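Local coordinates for extracellular protein 11-1 (Passalora fulva, PDB 6ZUS) that acts as a secreted fungal avirulence effector of a structurally conserved family, binds zinc, and probably interacts epistatically with plant resistance proteins, at residues A[7-12]-A[83-88]; A[56-61]-A[76-81]. All coordinates share one frame; numbering follows the deposited sequence.

How the interactions relate
Strand 6-20 comes first in the chain and supplies residues 7-12, which are later met by residues 83-88 to close the long loop of interaction 1. Inside that loop lie helix 31-40, strand 57-64 and most of strand 71-86. Interaction 2, joining 56-61 to 76-81, closes the short 14-residue hairpin loop between these strands and is nested within interaction 1. Both use strand 71-86, which is the neighbour of 57-64 on one side and of 6-20 on the other in a four-stranded antiparallel sheet. Their centres are about 17 Å apart, yet they touch where Leu11 N probably donates a hydrogen bond to Ala80 O. Interaction 1 lies where strand 71-86 turns a corner, interaction 2 earlier on the same strand.

Interaction 1 (A[7-12]-A[83-88]); sequences KAVALK and WRVRNG
Lys7 and Asn87 meet beside the backbone pair that Lys7 forms with Val85. CG of Lys7 sits between its backbone N and carbonyl carbon (chi1 55°), which turns the chain toward the carbonyls of 85-87. CB only comes near Asn87 OD1. Lys7 CG passes 3.5 Å from Val85 O, and Lys7 CD lies 3.5 Å from Asn87 OD1. Lys7 CE packs 4.0 Å from Val85 CG1, and a bend at chi4 (-91°) then brings Lys7 NZ to 2.8 Å from Arg86 O. Asn87 OD1 is a longer partner of Lys7 NZ, at 3.3 Å, approached from 40° above the plane of its amide. A water joins the same two groups, accepting from NZ and donating to OD1. NZ also bonds Cys99 O, its strongest partner, outside the two segments. A buried ammonium is thus met by neutral carbonyl oxygens and a water, for which a long, flexible lysine is well suited. Asn87 ND2 bonds Asp136 OD1, which should help hold the amide with its oxygen turned to the lysine. Lys7 and Val85 form an antiparallel hydrogen-bonded pair, Lys7 N reaching Val85 O at 2.8 Å. Past the corner at Trp83, residues 84-86 leave the line of the strand before it and run steeply across strand 6-20, a strand of the effector's antiparallel sheet. Val9 CG2 touches Val85 CG2 at 3.9 Å, the two branched side chains crossing at about a right angle, and helix 101-109 covers Val85 through Tyr104. At the corner itself Ala8 has only a methyl, which lets Ala8 CB come within 3.4 Å of Trp83 O.

Interaction 2 (A[56-61]-A[76-81]); sequences AIPKIQ and CSVQAT
The carboxamide of Gln79 has its oxygen end beside Lys59, whose CE comes to 3.9 Å from Gln79 OE1 as the two side chains cross. A water also donates to Gln79 OE1, at 2.6 Å; it donates to Ile57 O as well and accepts from Ser77 OG. The second amide, that of Gln61, gives NE2 to another water, which donates to Ser77 OG at 2.7 Å. With chi1 at 63° the small serine hydroxyl stands over its own backbone and can serve both waters, while Lys59 CB lies against it. The ring of Pro58 belongs to the other face, with Val78, Ile60 and Cys76: Pro58 CG is 4.3 Å from Val78 CG2, and Tyr31 and Leu34 of helix 31-40 also touch the ring. Proline fits here because its pair with Val78 is non-hydrogen-bonded and asks no N-H of it.

Bonds come instead from the flanking residues. Lys59 N reaches Ser77 O at 2.8 Å, and Ile57 N reaches Gln79 O at 2.8 Å. The return bond from Gln79 N to Ile57 O is longer, 3.2 Å, with the donor 53° out of the carbonyl plane. Ala56 CB fills the apolar side 3.8 Å from Val78 CG2, and Cys76 is tied to Cys29 by a disulfide. With its mostly polar side, where waters lie between Ser77, Gln79 and Gln61, and its helix-covered apolar side, this is an amphipathic antiparallel hairpin whose strand 57-64 is an edge of the four-stranded sheet.

Interaction 1 (A[7-12]-A[83-88])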
ATOM      1  N   LYS A   7       4.943  -2.479 -15.022  1.00 25.66           N
ATOM      2  CA  LYS A   7       5.257  -1.282 -14.193  1.00 24.24           C
ATOM      3  C   LYS A   7       5.715  -1.746 -12.806  1.00 24.26           C
ATOM      4  O   LYS A   7       5.426  -2.923 -12.418  1.00 24.85           O
ATOM      5  CB  LYS A   7       4.029  -0.370 -14.102  1.00 25.88           C
ATOM      6  CG  LYS A   7       2.788  -1.072 -13.582  1.00 26.52           C
ATOM      7  CD  LYS A   7       1.602  -0.200 -13.382  1.00 29.02           C
ATOM      8  CE  LYS A   7       0.408  -0.946 -12.840  1.00 27.91           C
ATOM      9  NZ  LYS A   7      -0.450  -1.460 -13.928  1.00 26.59           N
ATOM     10  N   ALA A   8       6.456  -0.885 -12.100  1.00 21.24           N
ATOM     11  CA  ALA A   8       6.734  -1.037 -10.669  1.00 21.27           C
ATOM     12  C   ALA A   8       5.738  -0.131  -9.942  1.00 21.71           C
ATOM     13  O   ALA A   8       5.461   0.977 -10.446  1.00 20.51           O
ATOM     14  CB  ALA A   8       8.149  -0.700 -10.348  1.00 25.87           C
ATOM     15  N   VAL A   9       5.176  -0.642  -8.836  1.00 22.89           N
ATOM     16  CA  VAL A   9       4.100   0.044  -8.064  1.00 20.17           C
ATOM     17  C   VAL A   9       4.601   0.216  -6.621  1.00 20.82           C
ATOM     18  O   VAL A   9       4.949  -0.799  -5.976  1.00 20.21           O
ATOM     19  CB  VAL A   9       2.748  -0.693  -8.126  1.00 23.23           C
ATOM     20  CG1 VAL A   9       1.701   0.072  -7.326  1.00 22.71           C
ATOM     21  CG2 VAL A   9       2.264  -0.903  -9.559  1.00 22.02           C
ATOM     22  N   ALA A  10       4.688   1.475  -6.154  1.00 20.00           N
ATOM     23  CA  ALA A  10       4.960   1.865  -4.757  1.00 20.87           C
ATOM     24  C   ALA A  10       3.638   1.709  -3.987  1.00 19.31           C
ATOM     25  O   ALA A  10       2.704   2.425  -4.303  1.00 20.24           O
ATOM     26  CB  ALA A  10       5.485   3.271  -4.674  1.00 21.11           C
ATOM     27  N   LEU A  11       3.586   0.780  -3.047  1.00 19.85           N
ATOM     28  CA  LEU A  11       2.359   0.424  -2.254  1.00 18.64           C
ATOM     29  C   LEU A  11       2.564   0.852  -0.805  1.00 17.68           C
ATOM     30  O   LEU A  11       3.708   0.740  -0.258  1.00 16.99           O
ATOM     31  CB  LEU A  11       2.121  -1.083  -2.317  1.00 18.74           C
ATOM     32  CG  LEU A  11       1.836  -1.656  -3.709  1.00 18.20           C
ATOM     33  CD1 LEU A  11       2.084  -3.135  -3.725  1.00 20.88           C
ATOM     34  CD2 LEU A  11       0.422  -1.360  -4.139  1.00 20.77           C
ATOM     35  N   LYS A  12       1.481   1.245  -0.174  1.00 17.60           N
ATOM     36  CA  LYS A  12       1.525   1.603   1.265  1.00 18.00           C
ATOM     37  C   LYS A  12       0.175   1.302   1.914  1.00 15.75           C
ATOM     38  O   LYS A  12      -0.888   1.667   1.344  1.00 18.02           O
ATOM     39  CB  LYS A  12       1.966   3.055   1.444  1.00 18.59           C
ATOM     40  CG  LYS A  12       2.082   3.467   2.889  1.00 22.89           C
ATOM     41  CD  LYS A  12       2.898   4.691   3.076  1.00 29.10           C
ATOM     42  CE  LYS A  12       2.152   5.968   2.909  1.00 34.31           C
ATOM     43  NZ  LYS A  12       2.789   7.032   3.737  1.00 43.10           N
ATOM     44  N   TRP A  83       7.739  -4.969  -7.707  1.00 20.27           N
ATOM     45  CA  TRP A  83       8.746  -4.741  -8.777  1.00 22.51           C
ATOM     46  C   TRP A  83       8.144  -4.820 -10.184  1.00 21.19           C
ATOM     47  O   TRP A  83       8.539  -3.972 -11.057  1.00 21.69           O
ATOM     48  CB  TRP A  83       9.906  -5.711  -8.607  1.00 22.05           C
ATOM     49  CG  TRP A  83      10.727  -5.447  -7.394  1.00 22.56           C
ATOM     50  CD1 TRP A  83      11.035  -6.335  -6.421  1.00 22.86           C
ATOM     51  CD2 TRP A  83      11.437  -4.231  -7.102  1.00 25.02           C
ATOM     52  NE1 TRP A  83      11.871  -5.740  -5.516  1.00 27.13           N
ATOM     53  CE2 TRP A  83      12.132  -4.457  -5.903  1.00 25.58           C
ATOM     54  CE3 TRP A  83      11.561  -2.989  -7.755  1.00 28.92           C
ATOM     55  CZ2 TRP A  83      12.915  -3.467  -5.309  1.00 29.18           C
ATOM     56  CZ3 TRP A  83      12.326  -2.004  -7.165  1.00 32.24           C
ATOM     57  CH2 TRP A  83      13.001  -2.257  -5.963  1.00 29.25           C
ATOM     58  N   ARG A  84       7.220  -5.754 -10.415  1.00 19.29           N
ATOM     59  CA  ARG A  84       6.731  -6.035 -11.795  1.00 20.60           C
ATOM     60  C   ARG A  84       5.238  -6.369 -11.758  1.00 21.14           C
ATOM     61  O   ARG A  84       4.865  -7.403 -11.158  1.00 20.11           O
ATOM     62  CB  ARG A  84       7.539  -7.184 -12.406  1.00 21.79           C
ATOM     63  CG  ARG A  84       9.038  -6.965 -12.425  1.00 21.27           C
ATOM     64  CD  ARG A  84       9.703  -8.179 -12.999  1.00 22.99           C
ATOM     65  NE  ARG A  84      11.124  -8.114 -12.713  1.00 23.75           N
ATOM     66  CZ  ARG A  84      11.986  -7.301 -13.309  1.00 25.91           C
ATOM     67  NH1 ARG A  84      11.598  -6.484 -14.281  1.00 26.39           N
ATOM     68  NH2 ARG A  84      13.263  -7.359 -12.949  1.00 28.52           N
ATOM     69  N   VAL A  85       4.440  -5.464 -12.312  1.00 21.34           N
ATOM     70  CA  VAL A  85       2.960  -5.551 -12.339  1.00 21.85           C
ATOM     71  C   VAL A  85       2.508  -5.337 -13.793  1.00 23.64           C
ATOM     72  O   VAL A  85       3.031  -4.448 -14.466  1.00 21.02           O
ATOM     73  CB  VAL A  85       2.320  -4.556 -11.353  1.00 20.47           C
ATOM     74  CG1 VAL A  85       0.802  -4.682 -11.418  1.00 21.77           C
ATOM     75  CG2 VAL A  85       2.880  -4.731  -9.946  1.00 19.87           C
ATOM     76  N   ARG A  86       1.556  -6.133 -14.246  1.00 23.36           N
ATOM     77  CA  ARG A  86       1.077  -6.060 -15.647  1.00 24.33           C
ATOM     78  C   ARG A  86       0.454  -4.685 -15.856  1.00 26.22           C
ATOM     79  O   ARG A  86       0.011  -4.052 -14.866  1.00 25.69           O
ATOM     80  CB  ARG A  86       0.125  -7.215 -15.929  1.00 27.20           C
ATOM     81  CG  ARG A  86       0.813  -8.565 -15.857  1.00 27.06           C
ATOM     82  CD  ARG A  86      -0.152  -9.561 -16.372  1.00 31.97           C
ATOM     83  NE  ARG A  86       0.238 -10.916 -16.029  1.00 37.03           N
ATOM     84  CZ  ARG A  86       1.043 -11.684 -16.774  1.00 35.82           C
ATOM     85  NH1 ARG A  86       1.630 -11.213 -17.857  1.00 32.07           N
ATOM     86  NH2 ARG A  86       1.264 -12.927 -16.379  1.00 35.84           N
ATOM     87  N   ASN A  87       0.461  -4.236 -17.102  1.00 28.22           N
ATOM     88  CA  ASN A  87      -0.314  -3.049 -17.541  1.00 30.78           C
ATOM     89  C   ASN A  87      -1.650  -3.458 -18.165  1.00 30.94           C
ATOM     90  O   ASN A  87      -1.732  -4.447 -18.886  1.00 34.12           O
ATOM     91  CB  ASN A  87       0.516  -2.186 -18.489  1.00 37.78           C
ATOM     92  CG  ASN A  87       1.442  -1.285 -17.701  1.00 45.27           C
ATOM     93  OD1 ASN A  87       0.995  -0.617 -16.755  1.00 52.41           O
ATOM     94  ND2 ASN A  87       2.714  -1.255 -18.087  1.00 52.53           N
ATOM     95  N   GLY A  88      -2.670  -2.660 -17.923  1.00 32.18           N
ATOM     96  CA  GLY A  88      -3.952  -2.757 -18.634  1.00 33.91           C
ATOM     97  C   GLY A  88      -4.873  -3.744 -17.959  1.00 31.78           C
ATOM     98  O   GLY A  88      -4.931  -3.763 -16.712  1.00 38.38           O
TER
HETATM   99  O   HOH W   1      -1.119   1.071 -15.036  1.00 48.91           O

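Interaction 2 (A[56-61]-A[76-81])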
ATOM      1  N   ALA A  56      10.029  -4.351   3.104  1.00 25.05           N
ATOM      2  CA  ALA A  56       8.953  -3.483   3.655  1.00 25.52           C
ATOM      3  C   ALA A  56       9.607  -2.461   4.603  1.00 28.96           C
ATOM      4  O   ALA A  56      10.554  -2.816   5.317  1.00 25.45           O
ATOM      5  CB  ALA A  56       7.921  -4.336   4.312  1.00 26.37           C
ATOM      6  N   ILE A  57       9.078  -1.245   4.640  1.00 25.70           N
ATOM      7  CA  ILE A  57       9.546  -0.161   5.539  1.00 26.16           C
ATOM      8  C   ILE A  57       8.363   0.314   6.392  1.00 24.30           C
ATOM      9  O   ILE A  57       7.542   1.086   5.888  1.00 23.84           O
ATOM     10  CB  ILE A  57      10.139   0.962   4.684  1.00 27.27           C
ATOM     11  CG1 ILE A  57      11.301   0.426   3.837  1.00 31.75           C
ATOM     12  CG2 ILE A  57      10.564   2.147   5.552  1.00 35.94           C
ATOM     13  CD1 ILE A  57      11.915   1.465   2.959  1.00 39.68           C
ATOM     14  N   PRO A  58       8.265  -0.142   7.656  1.00 25.51           N
ATOM     15  CA  PRO A  58       7.333   0.433   8.636  1.00 25.90           C
ATOM     16  C   PRO A  58       7.623   1.901   8.955  1.00 26.41           C
ATOM     17  O   PRO A  58       8.775   2.372   8.921  1.00 24.80           O
ATOM     18  CB  PRO A  58       7.424  -0.465   9.884  1.00 26.50           C
ATOM     19  CG  PRO A  58       8.037  -1.740   9.366  1.00 28.40           C
ATOM     20  CD  PRO A  58       8.960  -1.309   8.222  1.00 29.44           C
ATOM     21  N   LYS A  59       6.569   2.651   9.267  1.00 23.86           N
ATOM     22  CA  LYS A  59       6.717   4.060   9.665  1.00 25.52           C
ATOM     23  C   LYS A  59       5.628   4.356  10.688  1.00 23.85           C
ATOM     24  O   LYS A  59       4.506   3.811  10.567  1.00 19.55           O
ATOM     25  CB  LYS A  59       6.615   4.969   8.446  1.00 32.80           C
ATOM     26  CG  LYS A  59       6.911   6.433   8.713  1.00 47.78           C
ATOM     27  CD  LYS A  59       6.161   7.389   7.775  1.00 69.67           C
ATOM     28  CE  LYS A  59       6.486   7.210   6.300  1.00 86.29           C
ATOM     29  NZ  LYS A  59       6.157   8.420   5.498  1.00 92.37           N
ATOM     30  N   ILE A  60       5.932   5.234  11.640  1.00 22.61           N
ATOM     31  CA  ILE A  60       4.967   5.680  12.691  1.00 21.90           C
ATOM     32  C   ILE A  60       5.087   7.204  12.745  1.00 24.45           C
ATOM     33  O   ILE A  60       6.226   7.713  12.806  1.00 24.66           O
ATOM     34  CB  ILE A  60       5.264   4.990  14.026  1.00 26.29           C
ATOM     35  CG1 ILE A  60       5.216   3.462  13.909  1.00 27.21           C
ATOM     36  CG2 ILE A  60       4.343   5.516  15.132  1.00 29.37           C
ATOM     37  CD1 ILE A  60       5.635   2.719  15.189  1.00 29.91           C
ATOM     38  N   GLN A  61       3.985   7.897  12.569  1.00 21.27           N
ATOM     39  CA  GLN A  61       3.894   9.372  12.617  1.00 21.95           C
ATOM     40  C   GLN A  61       2.884   9.707  13.727  1.00 22.04           C
ATOM     41  O   GLN A  61       1.873   8.969  13.882  1.00 20.80           O
ATOM     42  CB  GLN A  61       3.337  10.000  11.336  1.00 24.87           C
ATOM     43  CG  GLN A  61       4.082   9.640  10.074  1.00 30.31           C
ATOM     44  CD  GLN A  61       3.272  10.066   8.862  1.00 33.19           C
ATOM     45  OE1 GLN A  61       3.036  11.267   8.645  1.00 30.52           O
ATOM     46  NE2 GLN A  61       2.797   9.065   8.115  1.00 28.48           N
ATOM     47  N   CYS A  76       0.163   4.849  11.239  1.00 18.62           N
ATOM     48  CA  CYS A  76       1.042   3.656  11.251  1.00 19.97           C
ATOM     49  C   CYS A  76       0.976   3.053   9.854  1.00 22.41           C
ATOM     50  O   CYS A  76      -0.134   2.836   9.361  1.00 18.78           O
ATOM     51  CB  CYS A  76       0.600   2.695  12.339  1.00 23.97           C
ATOM     52  SG  CYS A  76       0.701   3.573  13.925  1.00 27.81           S
ATOM     53  N   SER A  77       2.110   2.896   9.175  1.00 20.14           N
ATOM     54  CA  SER A  77       2.076   2.507   7.751  1.00 19.27           C
ATOM     55  C   SER A  77       3.219   1.547   7.486  1.00 22.35           C
ATOM     56  O   SER A  77       4.206   1.489   8.274  1.00 19.21           O
ATOM     57  CB  SER A  77       2.121   3.701   6.859  1.00 20.82           C
ATOM     58  OG  SER A  77       3.353   4.404   7.038  1.00 22.77           O
ATOM     59  N   VAL A  78       3.050   0.763   6.441  1.00 21.35           N
ATOM     60  CA  VAL A  78       4.169  -0.077   5.932  1.00 19.93           C
ATOM     61  C   VAL A  78       4.126   0.031   4.406  1.00 21.43           C
ATOM     62  O   VAL A  78       3.015  -0.007   3.820  1.00 18.12           O
ATOM     63  CB  VAL A  78       4.082  -1.504   6.476  1.00 20.15           C
ATOM     64  CG1 VAL A  78       2.784  -2.225   6.130  1.00 19.39           C
ATOM     65  CG2 VAL A  78       5.285  -2.313   6.056  1.00 22.36           C
ATOM     66  N   GLN A  79       5.301   0.238   3.803  1.00 21.75           N
ATOM     67  CA  GLN A  79       5.406   0.467   2.352  1.00 22.08           C
ATOM     68  C   GLN A  79       6.421  -0.513   1.762  1.00 22.80           C
ATOM     69  O   GLN A  79       7.360  -0.934   2.442  1.00 22.33           O
ATOM     70  CB  GLN A  79       5.708   1.921   2.046  1.00 26.79           C
ATOM     71  CG  GLN A  79       7.059   2.350   2.562  1.00 36.96           C
ATOM     72  CD  GLN A  79       7.137   3.857   2.623  1.00 45.01           C
ATOM     73  OE1 GLN A  79       6.628   4.494   3.563  1.00 52.68           O
ATOM     74  NE2 GLN A  79       7.783   4.408   1.606  1.00 44.61           N
ATOM     75  N   ALA A  80       6.176  -0.882   0.521  1.00 20.74           N
ATOM     76  CA  ALA A  80       7.061  -1.730  -0.285  1.00 20.45           C
ATOM     77  C   ALA A  80       6.707  -1.502  -1.755  1.00 22.07           C
ATOM     78  O   ALA A  80       5.596  -0.992  -2.081  1.00 21.66           O
ATOM     79  CB  ALA A  80       6.915  -3.174   0.152  1.00 21.01           C
ATOM     80  N   THR A  81       7.626  -1.902  -2.627  1.00 22.93           N
ATOM     81  CA  THR A  81       7.459  -1.783  -4.089  1.00 21.73           C
ATOM     82  C   THR A  81       7.145  -3.164  -4.649  1.00 20.77           C
ATOM     83  O   THR A  81       7.885  -4.123  -4.338  1.00 20.90           O
ATOM     84  CB  THR A  81       8.710  -1.204  -4.747  1.00 23.96           C
ATOM     85  OG1 THR A  81       8.856   0.125  -4.216  1.00 26.82           O
ATOM     86  CG2 THR A  81       8.583  -1.199  -6.254  1.00 23.19           C
TER
HETATM   87  O   HOH W   2       5.494   3.186   5.542  1.00 29.00           O
HETATM   88  O   HOH W   3       3.286   6.450   8.829  1.00 22.22           O